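Local coordinates for fimbria adhesin protein (Klebsiella pneumoniae, PDB 3U4K), which is a fimbrial adhesin, probably at the fimbrial tip, represented here by its receptor-binding domain, which binds human collagen V, at residues A[26-31]-A[161-166]; A[69-74]-A[126-131]; A[96-101]-A[149-154]. All coordinates share one frame; numbering follows the deposited sequence.

Contact 1 of 3, residues A[26-31]-A[161-166]; sequences CWQSNS and PGFTIL
At one end of the jelly-roll barrel, Gln-28, closing the edge strand 26-28, lies along the ring of Phe-163 in the loop between strands 154-160 and 166-170. Gln-28 runs out almost straight, with CG anti to the backbone N (chi1 -165°), and this brings its CB and CG past the ring atom CE1 and its amide to the neighbouring CD1. Gln-28 OE1 is 3.4 Å from Phe-163 CD1. The two side chains overlap antiparallel, amide and ring planes 7° apart. Further round the ring, Phe-163 CZ meets the carbonyl Trp-27 O at 4.0 Å, and CE2 approaches that of Cys-26. The loop rejoins the barrel through a classic beta bulge, where Ile-165 and Leu-166 both face Tyr-159. Ile-165 CG2 comes up to Gln-28 NE2 at 4.2 Å, the same nitrogen that lies 3.3 Å from Thr-164 O. The rotation of the amide is steadied from its own segment: Gln-28 NE2 donates to Asn-30 O at 2.8 Å, from somewhat above the plane of that carbonyl. Behind the contact, Phe-163 and Ile-165 both rest on Val-69.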
loop_
_atom_site.group_PDB
_atom_site.type_symbol
_atom_site.label_atom_id
_atom_site.label_comp_id
_atom_site.label_asym_id
_atom_site.label_seq_id
_atom_site.Cartn_x
_atom_site.Cartn_y
_atom_site.Cartn_z
ATOM N N CYS A 26 20.555 13.394 -8.306
ATOM C CA CYS A 26 19.704 13.442 -7.122
ATOM C C CYS A 26 19.910 12.218 -6.241
ATOM O O CYS A 26 19.824 11.079 -6.704
ATOM C CB CYS A 26 18.234 13.575 -7.521
ATOM S SG CYS A 26 17.878 15.033 -8.535
ATOM N N TRP A 27 20.185 12.471 -4.965
ATOM C CA TRP A 27 20.443 11.417 -3.993
ATOM C C TRP A 27 19.378 11.391 -2.932
ATOM O O TRP A 27 18.473 12.223 -2.928
ATOM C CB TRP A 27 21.824 11.601 -3.373
ATOM C CG TRP A 27 22.024 12.942 -2.708
ATOM C CD1 TRP A 27 21.932 13.239 -1.350
ATOM C CD2 TRP A 27 22.357 14.220 -3.354
ATOM N NE1 TRP A 27 22.179 14.566 -1.120
ATOM C CE2 TRP A 27 22.441 15.214 -2.277
ATOM C CE3 TRP A 27 22.589 14.626 -4.666
ATOM C CZ2 TRP A 27 22.744 16.547 -2.528
ATOM C CZ3 TRP A 27 22.891 15.971 -4.905
ATOM C CH2 TRP A 27 22.965 16.907 -3.861
ATOM N N GLN A 28 19.473 10.428 -2.019
ATOM C CA GLN A 28 18.470 10.276 -0.975
ATOM C C GLN A 28 19.002 10.780 0.356
ATOM O O GLN A 28 19.876 10.155 0.956
ATOM C CB GLN A 28 18.034 8.818 -0.867
ATOM C CG GLN A 28 16.757 8.623 -0.072
ATOM C CD GLN A 28 16.370 7.167 0.066
ATOM O OE1 GLN A 28 16.734 6.334 -0.767
ATOM N NE2 GLN A 28 15.623 6.851 1.119
ATOM N N SER A 29 18.469 11.911 0.810
ATOM C CA SER A 29 18.969 12.575 2.017
ATOM C C SER A 29 18.624 11.857 3.317
ATOM O O SER A 29 19.381 11.924 4.283
ATOM C CB SER A 29 18.504 14.030 2.072
ATOM O OG SER A 29 19.404 14.865 1.364
ATOM N N ASN A 30 17.488 11.171 3.336
ATOM C CA ASN A 30 17.067 10.432 4.519
ATOM C C ASN A 30 16.515 9.060 4.161
ATOM O O ASN A 30 15.991 8.872 3.060
ATOM C CB ASN A 30 16.031 11.239 5.305
ATOM C CG ASN A 30 15.959 10.835 6.767
ATOM O OD1 ASN A 30 14.930 11.013 7.415
ATOM N ND2 ASN A 30 17.053 10.287 7.296
ATOM N N SER A 31 16.641 8.105 5.081
ATOM C CA SER A 31 16.066 6.767 4.895
ATOM C C SER A 31 14.546 6.846 4.791
ATOM O O SER A 31 13.921 7.739 5.366
ATOM C CB SER A 31 16.475 5.825 6.028
ATOM O OG SER A 31 15.941 6.264 7.262
ATOM N N PRO A 161 11.215 8.286 -6.533
ATOM C CA PRO A 161 11.715 8.607 -7.867
ATOM C C PRO A 161 12.901 7.724 -8.254
ATOM O O PRO A 161 14.043 8.186 -8.275
ATOM C CB PRO A 161 12.145 10.072 -7.732
ATOM C CG PRO A 161 12.451 10.261 -6.279
ATOM C CD PRO A 161 11.850 9.124 -5.498
ATOM N N GLY A 162 12.625 6.457 -8.551
ATOM C CA GLY A 162 13.680 5.498 -8.868
ATOM C C GLY A 162 14.366 4.939 -7.632
ATOM O O GLY A 162 15.298 4.144 -7.743
ATOM N N PHE A 163 13.921 5.379 -6.457
ATOM C CA PHE A 163 14.332 4.791 -5.181
ATOM C C PHE A 163 13.284 5.042 -4.100
ATOM O O PHE A 163 12.643 6.093 -4.081
ATOM C CB PHE A 163 15.718 5.277 -4.736
ATOM C CG PHE A 163 15.899 6.767 -4.785
ATOM C CD1 PHE A 163 15.479 7.570 -3.731
ATOM C CD2 PHE A 163 16.525 7.368 -5.874
ATOM C CE1 PHE A 163 15.658 8.944 -3.772
ATOM C CE2 PHE A 163 16.710 8.742 -5.921
ATOM C CZ PHE A 163 16.275 9.529 -4.869
ATOM N N THR A 164 13.117 4.070 -3.209
ATOM C CA THR A 164 12.042 4.100 -2.220
ATOM C C THR A 164 12.269 5.156 -1.141
ATOM O O THR A 164 13.287 5.142 -0.447
ATOM C CB THR A 164 11.833 2.710 -1.567
ATOM O OG1 THR A 164 11.637 1.720 -2.584
ATOM C CG2 THR A 164 10.617 2.715 -0.646
ATOM N N ILE A 165 11.311 6.068 -1.016
ATOM C CA ILE A 165 11.305 7.048 0.073
ATOM C C ILE A 165 10.094 6.831 0.976
ATOM O O ILE A 165 10.026 7.366 2.087
ATOM C CB ILE A 165 11.354 8.506 -0.439
ATOM C CG1 ILE A 165 10.167 8.812 -1.359
ATOM C CG2 ILE A 165 12.677 8.780 -1.149
ATOM C CD1 ILE A 165 9.784 10.275 -1.402
ATOM N N LEU A 166 9.141 6.039 0.489
ATOM C CA LEU A 166 7.969 5.657 1.270
ATOM C C LEU A 166 7.665 4.183 1.054
ATOM O O LEU A 166 7.353 3.761 -0.062
ATOM C CB LEU A 166 6.761 6.524 0.898
ATOM C CG LEU A 166 5.418 6.263 1.590
ATOM C CD1 LEU A 166 5.534 6.297 3.110
ATOM C CD2 LEU A 166 4.383 7.268 1.105
#

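Contact 2 of 3, residues A[69-74]-A[126-131]; sequences VTCDRN and SSFRLA. Unlike the reference sequence in segment 126-131: Ala-131 (reference Val).
Val-69 and Phe-128 face each other as an antiparallel, hydrogen-bonded pair in the small three-stranded sheet at the end of the jelly roll, where strand 67-71 runs between strands 26-28 and 128-129. The close-packed part is the face carrying these two residues. Phe-128 N donates to Val-69 O at 2.8 Å, while the return bond from Val-69 N to Phe-128 O is weak at 3.4 Å. With CG placed anti to its carbonyl carbon (chi1 -60°), Phe-128 brings the CD2 side of its ring against the neighbouring strand, CD2 reaching Val-69 CB at 3.9 Å. Val-69 O lies at the ring edge, near its plane. Leu-77 of strand 74-83 touches both side chains and carries this apolar layer on into the barrel.

The other face is looser and more polar. Thr-70 and Ser-127 form the non-hydrogen-bonded pair, with Thr-70 CG2 4.2 Å from Ser-127 OG. Thr-70 OG1 turns instead to Ser-29 OG, just past the end of strand 26-28. Beyond Cys-71 the chain rounds a corner into solvent, and there Arg-73 NH1 forms a salt bridge with its neighbour Asp-72, which also holds Ser-25. Ser-126 CB sits beside Arg-73 O at the outer rim.

One more backbone bond, Cys-71 N to Ser-126 O at 2.8 Å, closes the ladder just before this corner. It helps to place Cys-71, disulfide-bonded to Cys-26, next to the aromatic ring: Cys-71 SG meets the ring edge, 3.9 Å from Phe-128 CE2.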
loop_
_atom_site.group_PDB
_atom_site.type_symbol
_atom_site.label_atom_id
_atom_site.label_comp_id
_atom_site.label_asym_id
_atom_site.label_seq_id
_atom_site.Cartn_x
_atom_site.Cartn_y
_atom_site.Cartn_z
ATOM N N VAL A 69 14.624 13.588 -0.733
ATOM C CA VAL A 69 15.378 13.687 -1.990
ATOM C C VAL A 69 15.964 15.090 -2.159
ATOM O O VAL A 69 15.261 16.091 -1.991
ATOM C CB VAL A 69 14.516 13.326 -3.222
ATOM C CG1 VAL A 69 15.362 13.273 -4.484
ATOM C CG2 VAL A 69 13.815 11.993 -3.017
ATOM N N THR A 70 17.254 15.141 -2.494
ATOM C CA THR A 70 17.991 16.390 -2.683
ATOM C C THR A 70 18.811 16.321 -3.970
ATOM O O THR A 70 19.411 15.289 -4.273
ATOM C CB THR A 70 18.927 16.659 -1.489
ATOM O OG1 THR A 70 18.193 16.499 -0.268
ATOM C CG2 THR A 70 19.505 18.070 -1.541
ATOM N N CYS A 71 18.821 17.420 -4.723
ATOM C CA CYS A 71 19.579 17.514 -5.975
ATOM C C CYS A 71 20.543 18.700 -5.957
ATOM O O CYS A 71 20.550 19.493 -5.012
ATOM C CB CYS A 71 18.633 17.635 -7.171
ATOM S SG CYS A 71 17.272 16.445 -7.194
ATOM N N ASP A 72 21.358 18.804 -7.008
ATOM C CA ASP A 72 22.292 19.920 -7.175
ATOM C C ASP A 72 21.671 21.072 -7.966
ATOM O O ASP A 72 21.886 22.239 -7.644
ATOM C CB ASP A 72 23.611 19.457 -7.819
ATOM C CG ASP A 72 23.406 18.604 -9.074
ATOM O OD1 ASP A 72 22.299 18.594 -9.653
ATOM O OD2 ASP A 72 24.373 17.938 -9.493
ATOM N N ARG A 73 20.905 20.730 -8.997
ATOM C CA ARG A 73 20.185 21.708 -9.800
ATOM C C ARG A 73 18.711 21.672 -9.436
ATOM O O ARG A 73 18.283 20.856 -8.614
ATOM C CB ARG A 73 20.309 21.376 -11.285
ATOM C CG ARG A 73 21.723 21.205 -11.798
ATOM C CD ARG A 73 21.702 20.402 -13.084
ATOM N NE ARG A 73 23.009 20.342 -13.730
ATOM C CZ ARG A 73 24.046 19.637 -13.284
ATOM N NH1 ARG A 73 23.951 18.924 -12.167
ATOM N NH2 ARG A 73 25.190 19.650 -13.959
ATOM N N ASN A 74 17.936 22.556 -10.056
ATOM C CA ASN A 74 16.492 22.430 -10.031
ATOM C C ASN A 74 16.120 21.319 -11.009
ATOM O O ASN A 74 16.370 21.424 -12.213
ATOM C CB ASN A 74 15.820 23.749 -10.408
ATOM C CG ASN A 74 14.494 23.946 -9.706
ATOM O OD1 ASN A 74 13.429 23.795 -10.310
ATOM N ND2 ASN A 74 14.550 24.279 -8.416
ATOM N N SER A 126 14.553 21.225 -6.088
ATOM C CA SER A 126 15.916 20.810 -5.760
ATOM C C SER A 126 15.954 20.081 -4.421
ATOM O O SER A 126 16.883 19.323 -4.145
ATOM C CB SER A 126 16.856 22.016 -5.746
ATOM O OG SER A 126 16.388 23.010 -4.852
ATOM N N SER A 127 14.942 20.337 -3.595
ATOM C CA SER A 127 14.707 19.602 -2.353
ATOM C C SER A 127 13.288 19.043 -2.368
ATOM O O SER A 127 12.369 19.670 -2.911
ATOM C CB SER A 127 14.896 20.506 -1.135
ATOM O OG SER A 127 16.267 20.679 -0.831
ATOM N N PHE A 128 13.112 17.863 -1.776
ATOM C CA PHE A 128 11.820 17.182 -1.795
ATOM C C PHE A 128 11.437 16.631 -0.428
ATOM O O PHE A 128 12.161 15.818 0.155
ATOM C CB PHE A 128 11.819 16.063 -2.841
ATOM C CG PHE A 128 12.067 16.543 -4.244
ATOM C CD1 PHE A 128 11.005 16.858 -5.084
ATOM C CD2 PHE A 128 13.367 16.678 -4.732
ATOM C CE1 PHE A 128 11.231 17.301 -6.379
ATOM C CE2 PHE A 128 13.597 17.126 -6.024
ATOM C CZ PHE A 128 12.527 17.435 -6.850
ATOM N N ARG A 129 10.296 17.092 0.078
ATOM C CA ARG A 129 9.715 16.575 1.314
ATOM C C ARG A 129 8.574 15.615 0.993
ATOM O O ARG A 129 8.066 15.592 -0.135
ATOM C CB ARG A 129 9.165 17.715 2.178
ATOM C CG ARG A 129 10.195 18.709 2.686
ATOM C CD ARG A 129 9.568 19.745 3.613
ATOM N NE ARG A 129 8.593 20.611 2.941
ATOM C CZ ARG A 129 7.268 20.529 3.084
ATOM N NH1 ARG A 129 6.722 19.614 3.883
ATOM N NH2 ARG A 129 6.484 21.373 2.426
ATOM N N LEU A 130 8.180 14.822 1.990
ATOM C CA LEU A 130 6.951 14.041 1.911
ATOM C C LEU A 130 5.813 14.829 2.527
ATOM O O LEU A 130 5.880 15.229 3.694
ATOM C CB LEU A 130 7.098 12.687 2.604
ATOM C CG LEU A 130 7.600 11.525 1.745
ATOM C CD1 LEU A 130 7.865 10.309 2.618
ATOM C CD2 LEU A 130 6.617 11.185 0.631
ATOM N N ALA A 131 4.780 15.060 1.720
ATOM C CA ALA A 131 3.604 15.813 2.137
ATOM C C ALA A 131 2.808 15.013 3.151
ATOM O O ALA A 131 2.452 13.861 2.894
ATOM C CB ALA A 131 2.737 16.147 0.932
#

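Contact 3 of 3, residues A[96-101]-A[149-154]; sequences YSTAIP and GTLASG
Thr-98, Ile-100 and Leu-151 bring together two sheets of the jelly-roll fold. Residues 98-101 lie in the connection from strand 96-97 to strand 103-111 of the larger antiparallel sheet, while Leu-151 directly follows strand 149-150, an outer strand of a small mixed sheet. No hydrogen bond crosses between the segments, and the join is made by side chains laid against one another and against the backbone.

Thr-98 and Leu-151 cross at about a right angle and meet through one methyl each, Thr-98 CG2 lying 3.4 Å from Leu-151 CD2. The torsion of Thr-98 divides its two branches between different partners: with OG1 beside the backbone N (chi1 -36°), CG2 stands anti to that nitrogen and faces the leucine, while OG1 is hydrogen-bonded to Ile-103 O, at the start of strand 103-111. The apolar branch thus looks across the gap and the polar one is satisfied on its own side.

Leu-151 starts off to one side, but its branch bends back towards the opposing loop, so that the same CD2 also comes within 4.2 Å of Ile-100 CD1. Its backbone is meanwhile paired with Ile-175 of strand 175-178, on which its side chain also packs.

Ile-100 meets the strand itself. Its CG1 is anti to the carbonyl carbon (chi1 -58°) and the chain continues extended, which carries the terminal methyl to the strand. No side chain stands in its way at Gly-149, whose CA is 6.3 Å from Ile-100 CA. Nor does the methyl come in at an edge of the peptide joining Gly-149 to Thr-150. It sits over the flat face of that group, with Ile-100 CD1 3.5 Å from Gly-149 O, 3.6 Å from Gly-149 C and 4.1 Å from Thr-150 N.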
loop_
_atom_site.group_PDB
_atom_site.type_symbol
_atom_site.label_atom_id
_atom_site.label_comp_id
_atom_site.label_asym_id
_atom_site.label_seq_id
_atom_site.Cartn_x
_atom_site.Cartn_y
_atom_site.Cartn_z
ATOM N N TYR A 96 -5.829 -5.748 -5.787
ATOM C CA TYR A 96 -4.860 -6.820 -5.969
ATOM C C TYR A 96 -5.324 -8.108 -5.308
ATOM O O TYR A 96 -5.568 -8.142 -4.101
ATOM C CB TYR A 96 -3.492 -6.405 -5.416
ATOM C CG TYR A 96 -2.719 -5.465 -6.315
ATOM C CD1 TYR A 96 -1.591 -5.908 -7.011
ATOM C CD2 TYR A 96 -3.114 -4.135 -6.477
ATOM C CE1 TYR A 96 -0.878 -5.055 -7.839
ATOM C CE2 TYR A 96 -2.410 -3.275 -7.305
ATOM C CZ TYR A 96 -1.294 -3.739 -7.982
ATOM O OH TYR A 96 -0.594 -2.885 -8.804
ATOM N N SER A 97 -5.441 -9.164 -6.105
ATOM C CA SER A 97 -5.822 -10.482 -5.603
ATOM C C SER A 97 -4.677 -11.117 -4.812
ATOM O O SER A 97 -3.516 -10.735 -4.974
ATOM C CB SER A 97 -6.238 -11.384 -6.762
ATOM O OG SER A 97 -5.173 -11.531 -7.685
ATOM N N THR A 98 -5.012 -12.092 -3.970
ATOM C CA THR A 98 -4.037 -12.717 -3.073
ATOM C C THR A 98 -3.911 -14.231 -3.275
ATOM O O THR A 98 -4.632 -14.827 -4.081
ATOM C CB THR A 98 -4.403 -12.457 -1.597
ATOM O OG1 THR A 98 -4.963 -11.146 -1.464
ATOM C CG2 THR A 98 -3.174 -12.569 -0.713
ATOM N N ALA A 99 -2.978 -14.832 -2.534
ATOM C CA ALA A 99 -2.893 -16.283 -2.369
ATOM C C ALA A 99 -4.096 -16.823 -1.582
ATOM O O ALA A 99 -4.380 -18.020 -1.619
ATOM C CB ALA A 99 -1.590 -16.660 -1.678
ATOM N N ILE A 100 -4.785 -15.937 -0.866
ATOM C CA ILE A 100 -6.047 -16.272 -0.210
ATOM C C ILE A 100 -7.203 -16.036 -1.190
ATOM O O ILE A 100 -7.352 -14.932 -1.723
ATOM C CB ILE A 100 -6.253 -15.471 1.098
ATOM C CG1 ILE A 100 -5.094 -15.726 2.068
ATOM C CG2 ILE A 100 -7.572 -15.847 1.760
ATOM C CD1 ILE A 100 -5.059 -14.806 3.270
ATOM N N PRO A 101 -8.017 -17.085 -1.441
ATOM C CA PRO A 101 -9.127 -17.018 -2.399
ATOM C C PRO A 101 -10.148 -15.941 -2.048
ATOM O O PRO A 101 -10.591 -15.852 -0.900
ATOM C CB PRO A 101 -9.772 -18.406 -2.293
ATOM C CG PRO A 101 -8.695 -19.290 -1.765
ATOM C CD PRO A 101 -7.892 -18.427 -0.841
ATOM N N GLY A 149 -6.410 -17.638 5.861
ATOM C CA GLY A 149 -4.950 -17.608 5.835
ATOM C C GLY A 149 -4.330 -16.350 6.416
ATOM O O GLY A 149 -5.033 -15.398 6.767
ATOM N N THR A 150 -3.002 -16.362 6.519
ATOM C CA THR A 150 -2.230 -15.219 6.996
ATOM C C THR A 150 -1.372 -14.698 5.851
ATOM O O THR A 150 -0.761 -15.482 5.121
ATOM C CB THR A 150 -1.325 -15.606 8.181
ATOM O OG1 THR A 150 -2.099 -16.295 9.169
ATOM C CG2 THR A 150 -0.695 -14.377 8.816
ATOM N N LEU A 151 -1.338 -13.378 5.692
ATOM C CA LEU A 151 -0.585 -12.750 4.607
ATOM C C LEU A 151 0.921 -12.854 4.815
ATOM O O LEU A 151 1.401 -12.843 5.951
ATOM C CB LEU A 151 -1.002 -11.291 4.433
ATOM C CG LEU A 151 -2.425 -11.081 3.915
ATOM C CD1 LEU A 151 -2.836 -9.629 4.056
ATOM C CD2 LEU A 151 -2.538 -11.530 2.470
ATOM N N ALA A 152 1.649 -12.959 3.705
ATOM C CA ALA A 152 3.102 -13.142 3.720
ATOM C C ALA A 152 3.855 -11.936 4.274
ATOM O O ALA A 152 3.465 -10.788 4.058
ATOM C CB ALA A 152 3.605 -13.482 2.325
ATOM N N SER A 153 4.938 -12.218 4.988
ATOM C CA SER A 153 5.820 -11.188 5.530
ATOM C C SER A 153 6.615 -10.480 4.424
ATOM O O SER A 153 6.906 -11.073 3.381
ATOM C CB SER A 153 6.776 -11.825 6.540
ATOM O OG SER A 153 7.647 -10.864 7.101
ATOM N N GLY A 154 6.949 -9.210 4.650
ATOM C CA GLY A 154 7.804 -8.461 3.725
ATOM C C GLY A 154 7.175 -7.217 3.119
ATOM O O GLY A 154 6.097 -6.800 3.544
#

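Overall arrangement
Contacts 1 and 2 are neighbours, with centres 10 Å apart at one end of the elongated domain, and they share the sheet in which strands 26-28 and 67-71 are adjacent. The disulfide Cys-26 SG to Cys-71 SG, at 2.0 Å, ties them covalently, and Trp-27 O of contact 1 packs against Val-69 CG1 of contact 2 at 3.6 Å. Contact 3 lies on the opposite side of the chain's centre, its own centre about 28 Å from that of contact 1 and 36 Å from that of contact 2, and touches neither. Along the chain, the loop closed by contact 1 encloses both others, while the segments of contacts 2 and 3 alternate.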